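Local coordinates for 231aa long hypothetical protein-L-isoaspartate O-methyltransferase (Sulfolobus tokodaii, PDB 1VBF) that probably methylates L-isoaspartyl residues of damaged proteins with S-adenosyl-L-methionine, a step in their repair or degradation, at residues F20-R25 with I88-D93. Sequence-based numbering, arbitrary orientation.
Sequences FNKVDR and IAEIVD
A salt bridge between helix 14-22 and helix 83-91 joins Lys22 to Glu90, with Val23 packed alongside Glu90. Lys22 NZ lies 2.8 Å from Glu90 OE1 and donates a hydrogen bond to the syn lone pair of that oxygen, the side facing OE2. The lysine chain is extended throughout, its CG anti to the backbone N (chi1 173°), which carries the ammonium across to the carboxylate; on the way Lys22 CE passes 3.4 Å from Glu90 OE1. Glu90 instead bends at chi2 (-82°), which turns its carboxylate aside toward Lys22 and leaves Glu90 CG against Val23 CG2, 3.9 Å away. In this Rossmann-like methyltransferase, helix 83-91 is the connection of a beta-alpha-beta crossover between the neighbouring parallel strands 73-77 and 94-99 of the central sheet, so the contact ties the N-terminal helical region to a helix flanking that sheet. Both charged groups are also held from outside: Glu90 OE2 is hydrogen-bonded to Tyr115 OH, and Lys22 NZ to Tyr114 OH. Val23, buried just past its helix, also touches Tyr83 and Leu87. With an alanine in place of Glu90, Lys22 would probably lose its carboxylate mate, Tyr115 OH a partner, and Val23 CG2 the CG it packs against.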
loop_
_atom_site.group_PDB
_atom_site.type_symbol
_atom_site.label_atom_id
_atom_site.label_comp_id
_atom_site.label_asym_id
_atom_site.label_seq_id
_atom_site.Cartn_x
_atom_site.Cartn_y
_atom_site.Cartn_z
ATOM N N PHE B 20 -22.052 -0.127 38.119
ATOM C CA PHE B 20 -21.680 -1.236 37.251
ATOM C C PHE B 20 -22.193 -2.585 37.760
ATOM O O PHE B 20 -22.612 -3.445 36.976
ATOM C CB PHE B 20 -20.158 -1.322 37.084
ATOM C CG PHE B 20 -19.730 -2.415 36.127
ATOM C CD1 PHE B 20 -20.087 -2.362 34.773
ATOM C CD2 PHE B 20 -19.063 -3.543 36.592
ATOM C CE1 PHE B 20 -19.796 -3.407 33.918
ATOM C CE2 PHE B 20 -18.774 -4.593 35.738
ATOM C CZ PHE B 20 -19.138 -4.528 34.406
ATOM N N ASN B 21 -22.135 -2.779 39.074
ATOM C CA ASN B 21 -22.603 -4.022 39.630
ATOM C C ASN B 21 -24.121 -4.148 39.546
ATOM O O ASN B 21 -24.649 -5.206 39.218
ATOM C CB ASN B 21 -22.175 -4.172 41.077
ATOM C CG ASN B 21 -22.085 -5.624 41.489
ATOM O OD1 ASN B 21 -21.029 -6.092 41.888
ATOM N ND2 ASN B 21 -23.181 -6.345 41.375
ATOM N N LYS B 22 -24.816 -3.049 39.803
ATOM C CA LYS B 22 -26.280 -3.016 39.786
ATOM C C LYS B 22 -27.038 -3.053 38.424
ATOM O O LYS B 22 -27.971 -3.835 38.270
ATOM C CB LYS B 22 -26.729 -1.796 40.598
ATOM C CG LYS B 22 -28.205 -1.518 40.545
ATOM C CD LYS B 22 -28.504 -0.175 41.177
ATOM C CE LYS B 22 -29.925 0.281 40.867
ATOM N NZ LYS B 22 -30.198 1.600 41.503
ATOM N N VAL B 23 -26.644 -2.222 37.453
ATOM C CA VAL B 23 -27.331 -2.176 36.155
ATOM C C VAL B 23 -27.132 -3.434 35.306
ATOM O O VAL B 23 -26.014 -3.834 34.999
ATOM C CB VAL B 23 -26.904 -0.907 35.338
ATOM C CG1 VAL B 23 -27.593 -0.886 33.981
ATOM C CG2 VAL B 23 -27.247 0.366 36.123
ATOM N N ASP B 24 -28.232 -4.059 34.924
ATOM C CA ASP B 24 -28.158 -5.283 34.143
ATOM C C ASP B 24 -28.050 -4.967 32.660
ATOM O O ASP B 24 -29.051 -4.683 32.007
ATOM C CB ASP B 24 -29.392 -6.154 34.429
ATOM C CG ASP B 24 -29.373 -7.467 33.668
ATOM O OD1 ASP B 24 -28.335 -7.766 33.038
ATOM O OD2 ASP B 24 -30.390 -8.201 33.699
ATOM N N ARG B 25 -26.832 -5.036 32.135
ATOM C CA ARG B 25 -26.574 -4.733 30.731
ATOM C C ARG B 25 -27.329 -5.606 29.709
ATOM O O ARG B 25 -27.504 -5.220 28.561
ATOM C CB ARG B 25 -25.059 -4.775 30.482
ATOM C CG ARG B 25 -24.624 -4.408 29.068
ATOM C CD ARG B 25 -23.135 -4.051 29.031
ATOM N NE ARG B 25 -22.656 -3.758 27.676
ATOM C CZ ARG B 25 -21.944 -4.595 26.922
ATOM N NH1 ARG B 25 -21.610 -5.788 27.383
ATOM N NH2 ARG B 25 -21.579 -4.244 25.696
ATOM N N ILE B 88 -24.390 6.310 34.175
ATOM C CA ILE B 88 -24.095 7.686 34.559
ATOM C C ILE B 88 -25.247 8.240 35.419
ATOM O O ILE B 88 -25.039 8.857 36.475
ATOM C CB ILE B 88 -23.900 8.566 33.306
ATOM C CG1 ILE B 88 -22.762 7.995 32.458
ATOM C CG2 ILE B 88 -23.586 10.028 33.704
ATOM C CD1 ILE B 88 -22.560 8.713 31.157
ATOM N N ALA B 89 -26.466 8.005 34.955
ATOM C CA ALA B 89 -27.667 8.448 35.653
ATOM C C ALA B 89 -27.666 7.963 37.111
ATOM O O ALA B 89 -28.103 8.668 38.020
ATOM C CB ALA B 89 -28.888 7.923 34.928
ATOM N N GLU B 90 -27.185 6.746 37.328
ATOM C CA GLU B 90 -27.104 6.200 38.674
ATOM C C GLU B 90 -26.209 7.036 39.598
ATOM O O GLU B 90 -26.498 7.197 40.769
ATOM C CB GLU B 90 -26.548 4.785 38.622
ATOM C CG GLU B 90 -27.431 3.775 37.920
ATOM C CD GLU B 90 -28.533 3.218 38.814
ATOM O OE1 GLU B 90 -28.360 3.224 40.056
ATOM O OE2 GLU B 90 -29.563 2.755 38.267
ATOM N N ILE B 91 -25.138 7.591 39.063
ATOM C CA ILE B 91 -24.191 8.316 39.882
ATOM C C ILE B 91 -24.463 9.793 39.989
ATOM O O ILE B 91 -24.409 10.402 41.065
ATOM C CB ILE B 91 -22.746 8.160 39.286
ATOM C CG1 ILE B 91 -22.392 6.685 39.153
ATOM C CG2 ILE B 91 -21.711 8.987 40.094
ATOM C CD1 ILE B 91 -21.210 6.450 38.258
ATOM N N VAL B 92 -24.726 10.362 38.829
ATOM C CA VAL B 92 -24.899 11.789 38.678
ATOM C C VAL B 92 -26.287 12.399 38.976
ATOM O O VAL B 92 -27.283 11.693 39.087
ATOM C CB VAL B 92 -24.395 12.147 37.247
ATOM C CG1 VAL B 92 -25.477 12.844 36.441
ATOM C CG2 VAL B 92 -23.127 12.976 37.348
ATOM N N ASP B 93 -26.329 13.720 39.126
ATOM C CA ASP B 93 -27.595 14.386 39.376
ATOM C C ASP B 93 -28.442 14.294 38.113
ATOM O O ASP B 93 -29.449 13.590 38.083
ATOM C CB ASP B 93 -27.384 15.854 39.742
ATOM C CG ASP B 93 -28.694 16.568 39.993
ATOM O OD1 ASP B 93 -28.734 17.817 40.043
ATOM O OD2 ASP B 93 -29.710 15.859 40.140
#